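Local coordinates for protein enoyl-CoA hydratase subunit II (Geobacillus kaustophilus, PDB 2EJ5) that probably hydrates the double bond of enoyl-CoA thioesters, as a crotonase-family enzyme, possibly in phenylacetic acid catabolism, at residues 7-12 / 45-50; 33-38 / 84-89; 49-54 / 91-96. One frame throughout, in Å; residues are numbered along the deposited sequence.

Contact 1. Residues 7-12 / 45-50; sequences YEVKGQ and DPNVRC
The hairpin end of the crotonase-fold sheet, where edge strand 5-10 turns over toward strand 13-18, meets the loop that carries the chain from helix 29-44 into strand 50-55, and Gln12 and Arg49 make the main bond between them. Arg49 N donates to Gln12 O over 2.8 Å in a nearly straight bond (171° at the hydrogen). Cys50 N reaches the same oxygen only weakly, at 3.4 Å. Beyond the backbone, the Gln12 side chain lies alongside that of Arg49, pointing the same way, its amide turned 78° from the guanidinium; the guanidinium itself is held by Met199 O and Thr201 OG1. Gln12 CB also rests 3.2 Å from Asn47 O. Nearer the start of the strand, Val9 CG2 meets Val48 CG2 at 3.8 Å, and the Tyr7 hydroxyl comes within 3.9 Å of that same Val48 methyl. With CG anti to the backbone N (chi1 -180°), the Tyr7 ring extends toward the loop, and a water in the ring plane lies 2.8 Å from Tyr7 OH and a rather short 2.5 Å from Asp45 OD2. The other carboxylate oxygen, Asp45 OD1, accepts from Asn47 N at 2.9 Å from above the carboxylate plane, an Asx turn. Asp45 thus has one oxygen stiffening its own turn and the other probably linked through a water to Tyr7 of the edge strand.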
ATOM      1  N   TYR A   7      29.848  13.652 -11.140  1.00 29.74           N
ATOM      2  CA  TYR A   7      29.731  13.501  -9.715  1.00 29.38           C
ATOM      3  C   TYR A   7      30.476  14.659  -9.093  1.00 30.10           C
ATOM      4  O   TYR A   7      31.676  14.810  -9.303  1.00 29.43           O
ATOM      5  CB  TYR A   7      30.315  12.159  -9.264  1.00 28.23           C
ATOM      6  CG  TYR A   7      30.230  11.907  -7.780  1.00 27.84           C
ATOM      7  CD1 TYR A   7      29.032  11.466  -7.179  1.00 25.53           C
ATOM      8  CD2 TYR A   7      31.335  12.099  -6.967  1.00 25.97           C
ATOM      9  CE1 TYR A   7      28.964  11.237  -5.807  1.00 24.41           C
ATOM     10  CE2 TYR A   7      31.264  11.894  -5.607  1.00 25.95           C
ATOM     11  CZ  TYR A   7      30.079  11.449  -5.026  1.00 26.19           C
ATOM     12  OH  TYR A   7      30.051  11.215  -3.666  1.00 24.53           O
ATOM     13  N   GLU A   8      29.749  15.485  -8.350  1.00 29.89           N
ATOM     14  CA  GLU A   8      30.303  16.697  -7.766  1.00 31.01           C
ATOM     15  C   GLU A   8      29.669  16.889  -6.391  1.00 29.40           C
ATOM     16  O   GLU A   8      28.447  16.912  -6.273  1.00 29.08           O
ATOM     17  CB  GLU A   8      29.961  17.872  -8.684  1.00 30.96           C
ATOM     18  CG  GLU A   8      30.786  19.129  -8.469  1.00 34.26           C
ATOM     19  CD  GLU A   8      30.450  20.224  -9.478  1.00 34.53           C
ATOM     20  OE1 GLU A   8      30.069  19.916 -10.647  1.00 38.00           O
ATOM     21  OE2 GLU A   8      30.568  21.412  -9.091  1.00 42.22           O
ATOM     22  N   VAL A   9      30.488  16.960  -5.353  1.00 28.21           N
ATOM     23  CA  VAL A   9      30.004  17.334  -4.040  1.00 27.62           C
ATOM     24  C   VAL A   9      30.029  18.882  -3.928  1.00 28.99           C
ATOM     25  O   VAL A   9      31.067  19.521  -4.153  1.00 28.42           O
ATOM     26  CB  VAL A   9      30.804  16.641  -2.893  1.00 27.91           C
ATOM     27  CG1 VAL A   9      30.298  17.051  -1.502  1.00 28.60           C
ATOM     28  CG2 VAL A   9      30.747  15.114  -3.027  1.00 27.14           C
ATOM     29  N   LYS A  10      28.869  19.474  -3.650  1.00 28.46           N
ATOM     30  CA  LYS A  10      28.760  20.909  -3.413  1.00 29.25           C
ATOM     31  C   LYS A  10      28.150  21.103  -2.030  1.00 29.54           C
ATOM     32  O   LYS A  10      26.979  20.791  -1.786  1.00 29.48           O
ATOM     33  CB  LYS A  10      27.943  21.585  -4.494  1.00 28.61           C
ATOM     34  CG  LYS A  10      28.666  21.632  -5.861  1.00 31.29           C
ATOM     35  CD  LYS A  10      27.758  22.027  -6.996  1.00 33.09           C
ATOM     36  CE  LYS A  10      27.022  23.313  -6.715  1.00 37.47           C
ATOM     37  NZ  LYS A  10      27.849  24.544  -6.919  1.00 38.91           N
ATOM     38  N   GLY A  11      28.987  21.557  -1.109  1.00 29.56           N
ATOM     39  CA  GLY A  11      28.603  21.703   0.280  1.00 28.79           C
ATOM     40  C   GLY A  11      28.670  20.306   0.835  1.00 28.75           C
ATOM     41  O   GLY A  11      29.733  19.682   0.820  1.00 29.26           O
ATOM     42  N   GLN A  12      27.526  19.803   1.301  1.00 27.39           N
ATOM     43  CA  GLN A  12      27.436  18.407   1.716  1.00 25.87           C
ATOM     44  C   GLN A  12      26.432  17.603   0.894  1.00 24.81           C
ATOM     45  O   GLN A  12      25.900  16.599   1.366  1.00 24.65           O
ATOM     46  CB  GLN A  12      27.140  18.329   3.185  1.00 25.13           C
ATOM     47  CG  GLN A  12      28.214  19.075   3.974  1.00 25.26           C
ATOM     48  CD  GLN A  12      28.259  18.648   5.387  1.00 21.21           C
ATOM     49  OE1 GLN A  12      29.112  17.863   5.775  1.00 27.10           O
ATOM     50  NE2 GLN A  12      27.331  19.144   6.178  1.00 19.90           N
ATOM     51  N   ASP A  45      31.455   8.376   1.964  1.00 28.73           N
ATOM     52  CA  ASP A  45      31.951   9.720   2.253  1.00 29.15           C
ATOM     53  C   ASP A  45      31.193  10.385   3.410  1.00 29.76           C
ATOM     54  O   ASP A  45      30.016  10.745   3.258  1.00 30.10           O
ATOM     55  CB  ASP A  45      31.826  10.562   0.991  1.00 28.75           C
ATOM     56  CG  ASP A  45      32.588  11.901   1.077  1.00 28.96           C
ATOM     57  OD1 ASP A  45      32.947  12.361   2.184  1.00 27.00           O
ATOM     58  OD2 ASP A  45      32.796  12.500   0.018  1.00 26.55           O
ATOM     59  N   PRO A  46      31.872  10.588   4.567  1.00 30.02           N
ATOM     60  CA  PRO A  46      31.300  11.258   5.736  1.00 29.08           C
ATOM     61  C   PRO A  46      30.917  12.719   5.487  1.00 28.16           C
ATOM     62  O   PRO A  46      30.160  13.308   6.270  1.00 28.65           O
ATOM     63  CB  PRO A  46      32.448  11.202   6.755  1.00 30.00           C
ATOM     64  CG  PRO A  46      33.682  11.148   5.925  1.00 29.80           C
ATOM     65  CD  PRO A  46      33.284  10.220   4.810  1.00 30.16           C
ATOM     66  N   ASN A  47      31.413  13.295   4.407  1.00 26.38           N
ATOM     67  CA  ASN A  47      31.086  14.673   4.102  1.00 25.82           C
ATOM     68  C   ASN A  47      29.799  14.774   3.280  1.00 24.90           C
ATOM     69  O   ASN A  47      29.238  15.850   3.173  1.00 25.27           O
ATOM     70  CB  ASN A  47      32.234  15.374   3.378  1.00 25.42           C
ATOM     71  CG  ASN A  47      31.965  16.872   3.151  1.00 25.44           C
ATOM     72  OD1 ASN A  47      31.690  17.637   4.095  1.00 22.83           O
ATOM     73  ND2 ASN A  47      32.013  17.280   1.899  1.00 24.63           N
ATOM     74  N   VAL A  48      29.351  13.648   2.707  1.00 23.32           N
ATOM     75  CA  VAL A  48      28.135  13.612   1.889  1.00 20.67           C
ATOM     76  C   VAL A  48      26.951  13.292   2.802  1.00 19.40           C
ATOM     77  O   VAL A  48      26.961  12.277   3.508  1.00 19.70           O
ATOM     78  CB  VAL A  48      28.237  12.563   0.722  1.00 20.97           C
ATOM     79  CG1 VAL A  48      26.857  12.398  -0.018  1.00 17.97           C
ATOM     80  CG2 VAL A  48      29.307  12.985  -0.274  1.00 19.73           C
ATOM     81  N   ARG A  49      25.965  14.191   2.839  1.00 18.59           N
ATOM     82  CA  ARG A  49      24.782  13.989   3.683  1.00 17.80           C
ATOM     83  C   ARG A  49      23.484  13.911   2.876  1.00 17.28           C
ATOM     84  O   ARG A  49      22.435  13.680   3.444  1.00 17.79           O
ATOM     85  CB  ARG A  49      24.705  15.057   4.786  1.00 17.74           C
ATOM     86  CG  ARG A  49      25.778  14.849   5.905  1.00 19.03           C
ATOM     87  CD  ARG A  49      25.928  16.088   6.755  1.00 20.76           C
ATOM     88  NE  ARG A  49      24.842  16.192   7.726  1.00 20.43           N
ATOM     89  CZ  ARG A  49      24.641  17.249   8.498  1.00 23.32           C
ATOM     90  NH1 ARG A  49      25.455  18.323   8.380  1.00 23.69           N
ATOM     91  NH2 ARG A  49      23.615  17.262   9.347  1.00 20.25           N
ATOM     92  N   CYS A  50      23.558  14.126   1.567  1.00 17.57           N
ATOM     93  CA  CYS A  50      22.411  14.001   0.680  1.00 17.76           C
ATOM     94  C   CYS A  50      22.912  13.705  -0.700  1.00 18.26           C
ATOM     95  O   CYS A  50      24.026  14.117  -1.076  1.00 17.12           O
ATOM     96  CB  CYS A  50      21.577  15.297   0.634  1.00 18.62           C
ATOM     97  SG  CYS A  50      19.946  15.169  -0.236  1.00 19.41           S
TER
HETATM   98  O   HOH W   1      32.463  11.899  -2.344  1.00 22.81           O

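Contact 2. Residues 33-38 / 84-89; sequences AEVTKA and APMMKA
Thr36 and Val35 of helix 29-44 pack against Pro85, Met86 and Ala89 of helix 75-92 in a buried helix-helix contact on one side of the main sheet. The local axes run nearly parallel, 26° apart and 8.5 Å from each other at closest, and no hydrogen bond joins the two segments. Thr36 lies at the centre. Its OG1 presses against the root of Met86, 3.1 Å from Met86 CA and 3.3 Å from Met86 CB, and has its hydrogen bond to Asn32 O, one turn back in its own helix. The torsion chi1 of -59° places OG1 beside the backbone N and CG2 anti to it, so that CG2 lies 3.6 Å from Pro85 O and 4.1 Å from Ala89 CB. Replacing Thr36 with an alanine would probably open a gap over Met86 CA and between the helices near Ala89 CB, and leave Asn32 O without its hydroxyl mate. Beside it, Met86 runs obliquely across Val35: Met86 CG lies 3.6 Å from Val35 CG1, and Met86 SD is 3.7 Å from that same methyl. Val35 continues onto Ile5, Leu16 and Leu18, so it links this helix pair to strands 5-10 and 13-18, while Met86 also touches Phe27 and Lys88 packs on Asp220 of a second subunit.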
ATOM      1  N   ALA A  33      27.744   1.155 -14.532  1.00 24.33           N
ATOM      2  CA  ALA A  33      28.871   0.940 -13.679  1.00 23.08           C
ATOM      3  C   ALA A  33      29.300   2.186 -12.909  1.00 23.73           C
ATOM      4  O   ALA A  33      29.744   2.082 -11.765  1.00 23.18           O
ATOM      5  CB  ALA A  33      30.047   0.402 -14.504  1.00 25.02           C
ATOM      6  N   GLU A  34      29.231   3.347 -13.553  1.00 23.61           N
ATOM      7  CA  GLU A  34      29.685   4.597 -12.909  1.00 24.88           C
ATOM      8  C   GLU A  34      28.697   5.017 -11.822  1.00 23.42           C
ATOM      9  O   GLU A  34      29.091   5.423 -10.751  1.00 24.16           O
ATOM     10  CB  GLU A  34      29.881   5.712 -13.941  1.00 23.46           C
ATOM     11  CG  GLU A  34      31.023   5.382 -14.946  1.00 27.15           C
ATOM     12  CD  GLU A  34      31.287   6.479 -15.951  1.00 27.95           C
ATOM     13  OE1 GLU A  34      30.346   7.241 -16.278  1.00 26.84           O
ATOM     14  OE2 GLU A  34      32.457   6.564 -16.431  1.00 32.09           O
ATOM     15  N   VAL A  35      27.402   4.868 -12.098  1.00 24.02           N
ATOM     16  CA  VAL A  35      26.382   5.232 -11.108  1.00 21.57           C
ATOM     17  C   VAL A  35      26.560   4.381  -9.854  1.00 21.70           C
ATOM     18  O   VAL A  35      26.504   4.909  -8.749  1.00 21.24           O
ATOM     19  CB  VAL A  35      24.977   5.135 -11.695  1.00 22.06           C
ATOM     20  CG1 VAL A  35      23.901   5.193 -10.563  1.00 19.26           C
ATOM     21  CG2 VAL A  35      24.727   6.267 -12.720  1.00 21.09           C
ATOM     22  N   THR A  36      26.831   3.078 -10.039  1.00 20.90           N
ATOM     23  CA  THR A  36      27.064   2.139  -8.937  1.00 21.41           C
ATOM     24  C   THR A  36      28.207   2.614  -8.063  1.00 21.74           C
ATOM     25  O   THR A  36      28.059   2.748  -6.845  1.00 21.46           O
ATOM     26  CB  THR A  36      27.350   0.666  -9.445  1.00 20.40           C
ATOM     27  OG1 THR A  36      26.237   0.187 -10.208  1.00 22.31           O
ATOM     28  CG2 THR A  36      27.573  -0.311  -8.304  1.00 22.80           C
ATOM     29  N   LYS A  37      29.362   2.827  -8.688  1.00 22.96           N
ATOM     30  CA  LYS A  37      30.556   3.351  -8.007  1.00 22.81           C
ATOM     31  C   LYS A  37      30.312   4.679  -7.258  1.00 22.19           C
ATOM     32  O   LYS A  37      30.731   4.830  -6.113  1.00 21.71           O
ATOM     33  CB  LYS A  37      31.678   3.527  -9.042  1.00 24.34           C
ATOM     34  CG  LYS A  37      33.041   3.889  -8.434  1.00 27.81           C
ATOM     35  CD  LYS A  37      34.149   3.718  -9.475  1.00 34.47           C
ATOM     36  CE  LYS A  37      35.522   4.121  -8.931  1.00 37.39           C
ATOM     37  NZ  LYS A  37      35.588   5.591  -8.615  1.00 40.84           N
ATOM     38  N   ALA A  38      29.630   5.608  -7.917  1.00 21.38           N
ATOM     39  CA  ALA A  38      29.343   6.933  -7.365  1.00 22.54           C
ATOM     40  C   ALA A  38      28.428   6.799  -6.134  1.00 22.42           C
ATOM     41  O   ALA A  38      28.653   7.451  -5.127  1.00 22.30           O
ATOM     42  CB  ALA A  38      28.681   7.786  -8.415  1.00 21.79           C
ATOM     43  N   ALA A  84      21.348  -4.786 -11.846  1.00 22.26           N
ATOM     44  CA  ALA A  84      21.290  -5.321 -10.473  1.00 21.70           C
ATOM     45  C   ALA A  84      22.299  -4.675  -9.498  1.00 21.90           C
ATOM     46  O   ALA A  84      21.893  -4.222  -8.426  1.00 21.77           O
ATOM     47  CB  ALA A  84      21.376  -6.881 -10.460  1.00 22.48           C
ATOM     48  N   PRO A  85      23.597  -4.584  -9.868  1.00 21.69           N
ATOM     49  CA  PRO A  85      24.548  -3.896  -8.971  1.00 21.73           C
ATOM     50  C   PRO A  85      24.204  -2.424  -8.650  1.00 21.36           C
ATOM     51  O   PRO A  85      24.432  -1.971  -7.505  1.00 22.16           O
ATOM     52  CB  PRO A  85      25.873  -3.959  -9.741  1.00 21.52           C
ATOM     53  CG  PRO A  85      25.740  -5.134 -10.629  1.00 22.57           C
ATOM     54  CD  PRO A  85      24.290  -5.115 -11.062  1.00 22.75           C
ATOM     55  N   MET A  86      23.691  -1.707  -9.648  1.00 20.11           N
ATOM     56  CA  MET A  86      23.295  -0.303  -9.535  1.00 18.46           C
ATOM     57  C   MET A  86      22.078  -0.175  -8.604  1.00 18.85           C
ATOM     58  O   MET A  86      22.077   0.634  -7.679  1.00 19.28           O
ATOM     59  CB  MET A  86      22.974   0.257 -10.927  1.00 18.11           C
ATOM     60  CG  MET A  86      22.780   1.826 -10.998  1.00 19.29           C
ATOM     61  SD  MET A  86      22.206   2.600 -12.506  1.00 13.26           S
ATOM     62  CE  MET A  86      20.555   1.912 -12.772  1.00 21.66           C
ATOM     63  N   MET A  87      21.044  -0.971  -8.861  1.00 18.77           N
ATOM     64  CA  MET A  87      19.839  -0.923  -8.030  1.00 19.25           C
ATOM     65  C   MET A  87      20.095  -1.434  -6.632  1.00 19.78           C
ATOM     66  O   MET A  87      19.502  -0.923  -5.683  1.00 20.61           O
ATOM     67  CB  MET A  87      18.635  -1.621  -8.727  1.00 19.07           C
ATOM     68  CG  MET A  87      18.305  -1.030 -10.164  1.00 17.08           C
ATOM     69  SD  MET A  87      18.086   0.767 -10.325  1.00 14.63           S
ATOM     70  CE  MET A  87      16.677   1.002  -9.240  1.00 16.00           C
ATOM     71  N   LYS A  88      21.005  -2.397  -6.462  1.00 20.09           N
ATOM     72  CA  LYS A  88      21.360  -2.854  -5.107  1.00 20.81           C
ATOM     73  C   LYS A  88      22.138  -1.788  -4.360  1.00 20.89           C
ATOM     74  O   LYS A  88      21.918  -1.590  -3.162  1.00 20.22           O
ATOM     75  CB  LYS A  88      22.180  -4.150  -5.113  1.00 21.51           C
ATOM     76  CG  LYS A  88      21.422  -5.324  -5.692  1.00 24.05           C
ATOM     77  CD  LYS A  88      22.228  -6.583  -5.560  1.00 25.91           C
ATOM     78  CE  LYS A  88      21.323  -7.752  -5.773  1.00 30.49           C
ATOM     79  NZ  LYS A  88      22.122  -8.983  -6.113  1.00 30.51           N
ATOM     80  N   ALA A  89      23.064  -1.108  -5.059  1.00 21.09           N
ATOM     81  CA  ALA A  89      23.782   0.010  -4.426  1.00 21.42           C
ATOM     82  C   ALA A  89      22.782   1.085  -3.972  1.00 20.53           C
ATOM     83  O   ALA A  89      22.867   1.580  -2.860  1.00 21.90           O
ATOM     84  CB  ALA A  89      24.828   0.637  -5.383  1.00 19.85           C
TER

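Contact 3. Residues 49-54 / 91-96; sequences RCVVIT and HHLEKP
Arg49, at the entry to the strand, meets the connection from helix 75-92 with its backbone: its carbonyl oxygen lies 3.3 Å from Pro96 CD and 3.4 Å from Pro96 CG, so the CG and CD end of the proline ring packs on a peptide oxygen. The aliphatic part of Lys95 also comes near, Lys95 CD standing 4.3 Å from Arg49 CA. Beyond it Lys95 NZ donates to the carbonyl oxygen of Ala42 in helix 29-44 and to others in the loop 45-50, where its charge is probably well matched by the converging carbonyl dipoles. Cys50 follows, its CA 3.6 Å from Pro96 O. A chi1 of -170° sets SG anti to the backbone N, where it lies 3.9 Å from Pro96 O and 4.2 Å from Pro96 CG, while the residue also touches Leu196 and Ser197 of helix 185-197. Val51 makes the one hydrogen bond between the segments: its N donates to Pro96 O at 2.8 Å, with 154° at the hydrogen and the donor nearly along the C=O axis. Val51 and Val98 continue the backbone pairing, so the bond from Pro96 belongs to the start of the parallel pairing of strands 50-55 and 97-101. The Val51 side chain adds a looser apolar touch, CG2 to Leu93 CD2 at 4.3 Å, with Leu93 the residue at which the helix is left. Strand 50-55 thus runs between strands 13-18 and 97-101, with Val52 packed on Val13 and Trp15 of the former, helix 185-197 against Cys50 and Val52, and helix 201-216 touching Pro96 through Ile204.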
ATOM      1  N   ARG A  49      25.965  14.191   2.839  1.00 18.59           N
ATOM      2  CA  ARG A  49      24.782  13.989   3.683  1.00 17.80           C
ATOM      3  C   ARG A  49      23.484  13.911   2.876  1.00 17.28           C
ATOM      4  O   ARG A  49      22.435  13.680   3.444  1.00 17.79           O
ATOM      5  CB  ARG A  49      24.705  15.057   4.786  1.00 17.74           C
ATOM      6  CG  ARG A  49      25.778  14.849   5.905  1.00 19.03           C
ATOM      7  CD  ARG A  49      25.928  16.088   6.755  1.00 20.76           C
ATOM      8  NE  ARG A  49      24.842  16.192   7.726  1.00 20.43           N
ATOM      9  CZ  ARG A  49      24.641  17.249   8.498  1.00 23.32           C
ATOM     10  NH1 ARG A  49      25.455  18.323   8.380  1.00 23.69           N
ATOM     11  NH2 ARG A  49      23.615  17.262   9.347  1.00 20.25           N
ATOM     12  N   CYS A  50      23.558  14.126   1.567  1.00 17.57           N
ATOM     13  CA  CYS A  50      22.411  14.001   0.680  1.00 17.76           C
ATOM     14  C   CYS A  50      22.912  13.705  -0.700  1.00 18.26           C
ATOM     15  O   CYS A  50      24.026  14.117  -1.076  1.00 17.12           O
ATOM     16  CB  CYS A  50      21.577  15.297   0.634  1.00 18.62           C
ATOM     17  SG  CYS A  50      19.946  15.169  -0.236  1.00 19.41           S
ATOM     18  N   VAL A  51      22.117  12.994  -1.474  1.00 16.79           N
ATOM     19  CA  VAL A  51      22.481  12.746  -2.860  1.00 17.49           C
ATOM     20  C   VAL A  51      21.397  13.253  -3.758  1.00 17.36           C
ATOM     21  O   VAL A  51      20.212  13.060  -3.484  1.00 17.14           O
ATOM     22  CB  VAL A  51      22.746  11.221  -3.164  1.00 16.85           C
ATOM     23  CG1 VAL A  51      23.081  11.011  -4.648  1.00 18.74           C
ATOM     24  CG2 VAL A  51      23.890  10.710  -2.308  1.00 21.85           C
ATOM     25  N   VAL A  52      21.785  13.904  -4.846  1.00 16.71           N
ATOM     26  CA  VAL A  52      20.811  14.295  -5.848  1.00 17.19           C
ATOM     27  C   VAL A  52      21.151  13.610  -7.150  1.00 17.84           C
ATOM     28  O   VAL A  52      22.263  13.724  -7.638  1.00 19.57           O
ATOM     29  CB  VAL A  52      20.756  15.847  -6.062  1.00 17.50           C
ATOM     30  CG1 VAL A  52      19.725  16.238  -7.178  1.00 17.31           C
ATOM     31  CG2 VAL A  52      20.425  16.545  -4.764  1.00 19.41           C
ATOM     32  N   ILE A  53      20.179  12.933  -7.738  1.00 18.45           N
ATOM     33  CA  ILE A  53      20.334  12.396  -9.108  1.00 17.73           C
ATOM     34  C   ILE A  53      19.446  13.209 -10.046  1.00 18.76           C
ATOM     35  O   ILE A  53      18.246  13.392  -9.797  1.00 18.13           O
ATOM     36  CB  ILE A  53      19.917  10.895  -9.148  1.00 17.36           C
ATOM     37  CG1 ILE A  53      20.717  10.123  -8.095  1.00 14.78           C
ATOM     38  CG2 ILE A  53      19.964  10.349 -10.589  1.00 17.97           C
ATOM     39  CD1 ILE A  53      20.484   8.581  -8.021  1.00 19.38           C
ATOM     40  N   THR A  54      20.041  13.720 -11.128  1.00 18.81           N
ATOM     41  CA  THR A  54      19.324  14.514 -12.105  1.00 19.03           C
ATOM     42  C   THR A  54      19.924  14.241 -13.478  1.00 19.82           C
ATOM     43  O   THR A  54      20.986  13.628 -13.569  1.00 20.50           O
ATOM     44  CB  THR A  54      19.394  16.025 -11.755  1.00 19.82           C
ATOM     45  OG1 THR A  54      18.418  16.726 -12.510  1.00 18.95           O
ATOM     46  CG2 THR A  54      20.756  16.611 -12.040  1.00 21.14           C
ATOM     47  N   HIS A  91      19.620   0.735  -3.354  1.00 19.53           N
ATOM     48  CA  HIS A  91      18.679   0.186  -2.377  1.00 19.94           C
ATOM     49  C   HIS A  91      19.332   0.090  -1.001  1.00 20.96           C
ATOM     50  O   HIS A  91      18.670   0.269   0.012  1.00 20.42           O
ATOM     51  CB  HIS A  91      18.158  -1.175  -2.901  1.00 19.35           C
ATOM     52  CG  HIS A  91      17.146  -1.833  -2.021  1.00 18.47           C
ATOM     53  ND1 HIS A  91      17.496  -2.601  -0.938  1.00 19.59           N
ATOM     54  CD2 HIS A  91      15.791  -1.805  -2.037  1.00 20.10           C
ATOM     55  CE1 HIS A  91      16.406  -3.045  -0.338  1.00 19.84           C
ATOM     56  NE2 HIS A  91      15.357  -2.576  -0.981  1.00 21.00           N
ATOM     57  N   HIS A  92      20.643  -0.148  -0.956  1.00 21.49           N
ATOM     58  CA  HIS A  92      21.336  -0.230   0.327  1.00 22.74           C
ATOM     59  C   HIS A  92      21.929   1.104   0.792  1.00 21.51           C
ATOM     60  O   HIS A  92      22.356   1.187   1.903  1.00 21.99           O
ATOM     61  CB  HIS A  92      22.419  -1.324   0.322  1.00 24.02           C
ATOM     62  CG  HIS A  92      21.880  -2.708   0.085  1.00 29.26           C
ATOM     63  ND1 HIS A  92      21.316  -3.098  -1.115  1.00 33.40           N
ATOM     64  CD2 HIS A  92      21.849  -3.804   0.885  1.00 34.86           C
ATOM     65  CE1 HIS A  92      20.944  -4.363  -1.040  1.00 35.89           C
ATOM     66  NE2 HIS A  92      21.264  -4.819   0.159  1.00 36.15           N
ATOM     67  N   LEU A  93      21.943   2.131  -0.053  1.00 20.45           N
ATOM     68  CA  LEU A  93      22.455   3.445   0.348  1.00 19.87           C
ATOM     69  C   LEU A  93      21.603   4.094   1.448  1.00 20.31           C
ATOM     70  O   LEU A  93      20.396   4.328   1.248  1.00 19.32           O
ATOM     71  CB  LEU A  93      22.553   4.366  -0.885  1.00 19.65           C
ATOM     72  CG  LEU A  93      23.041   5.815  -0.741  1.00 20.04           C
ATOM     73  CD1 LEU A  93      24.450   5.876  -0.085  1.00 18.55           C
ATOM     74  CD2 LEU A  93      23.056   6.449  -2.084  1.00 19.42           C
ATOM     75  N   GLU A  94      22.252   4.423   2.573  1.00 20.52           N
ATOM     76  CA  GLU A  94      21.615   4.969   3.778  1.00 21.98           C
ATOM     77  C   GLU A  94      21.783   6.492   3.906  1.00 21.97           C
ATOM     78  O   GLU A  94      21.960   7.009   5.021  1.00 25.18           O
ATOM     79  CB  GLU A  94      22.255   4.405   5.046  1.00 22.21           C
ATOM     80  CG  GLU A  94      22.600   2.931   5.138  1.00 28.14           C
ATOM     81  CD  GLU A  94      21.418   2.116   5.507  1.00 28.66           C
ATOM     82  OE1 GLU A  94      20.364   2.565   5.054  1.00 34.10           O
ATOM     83  OE2 GLU A  94      21.498   1.065   6.208  1.00 22.14           O
ATOM     84  N   LYS A  95      21.884   7.200   2.796  1.00 20.83           N
ATOM     85  CA  LYS A  95      21.846   8.655   2.824  1.00 19.57           C
ATOM     86  C   LYS A  95      20.590   8.958   2.032  1.00 18.17           C
ATOM     87  O   LYS A  95      20.212   8.131   1.186  1.00 17.51           O
ATOM     88  CB  LYS A  95      23.052   9.255   2.090  1.00 20.21           C
ATOM     89  CG  LYS A  95      24.462   8.755   2.570  1.00 21.76           C
ATOM     90  CD  LYS A  95      25.087   9.682   3.525  1.00 24.27           C
ATOM     91  CE  LYS A  95      26.431   9.165   4.081  1.00 22.74           C
ATOM     92  NZ  LYS A  95      27.540   9.639   3.201  1.00 20.95           N
ATOM     93  N   PRO A  96      19.962  10.133   2.270  1.00 17.36           N
ATOM     94  CA  PRO A  96      18.791  10.429   1.474  1.00 16.69           C
ATOM     95  C   PRO A  96      19.151  10.714   0.030  1.00 17.15           C
ATOM     96  O   PRO A  96      20.209  11.313  -0.262  1.00 17.35           O
ATOM     97  CB  PRO A  96      18.155  11.664   2.178  1.00 16.35           C
ATOM     98  CG  PRO A  96      19.311  12.387   2.826  1.00 16.95           C
ATOM     99  CD  PRO A  96      20.273  11.217   3.243  1.00 16.85           C
TER

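Contacts 1 and 3 share Arg49 and Cys50, and their centres are about 10 Å apart: the entry to strand 50-55 is joined to Gln12 in the one and to Pro96 in the other. Lys95 of contact 3 bridges back into the loop of contact 1, its NZ lying 2.7 Å from Val48 O. Contact 2 sits about 17 Å from contact 1 and 12 Å from contact 3, centre to centre. It meets contact 1 where Tyr7 CE1 packs 3.9 Å from Ala38 O, and helix 75-92 leads from it into contact 3. Together they join two helices and their connections to neighbouring strands of the crotonase-fold sheet.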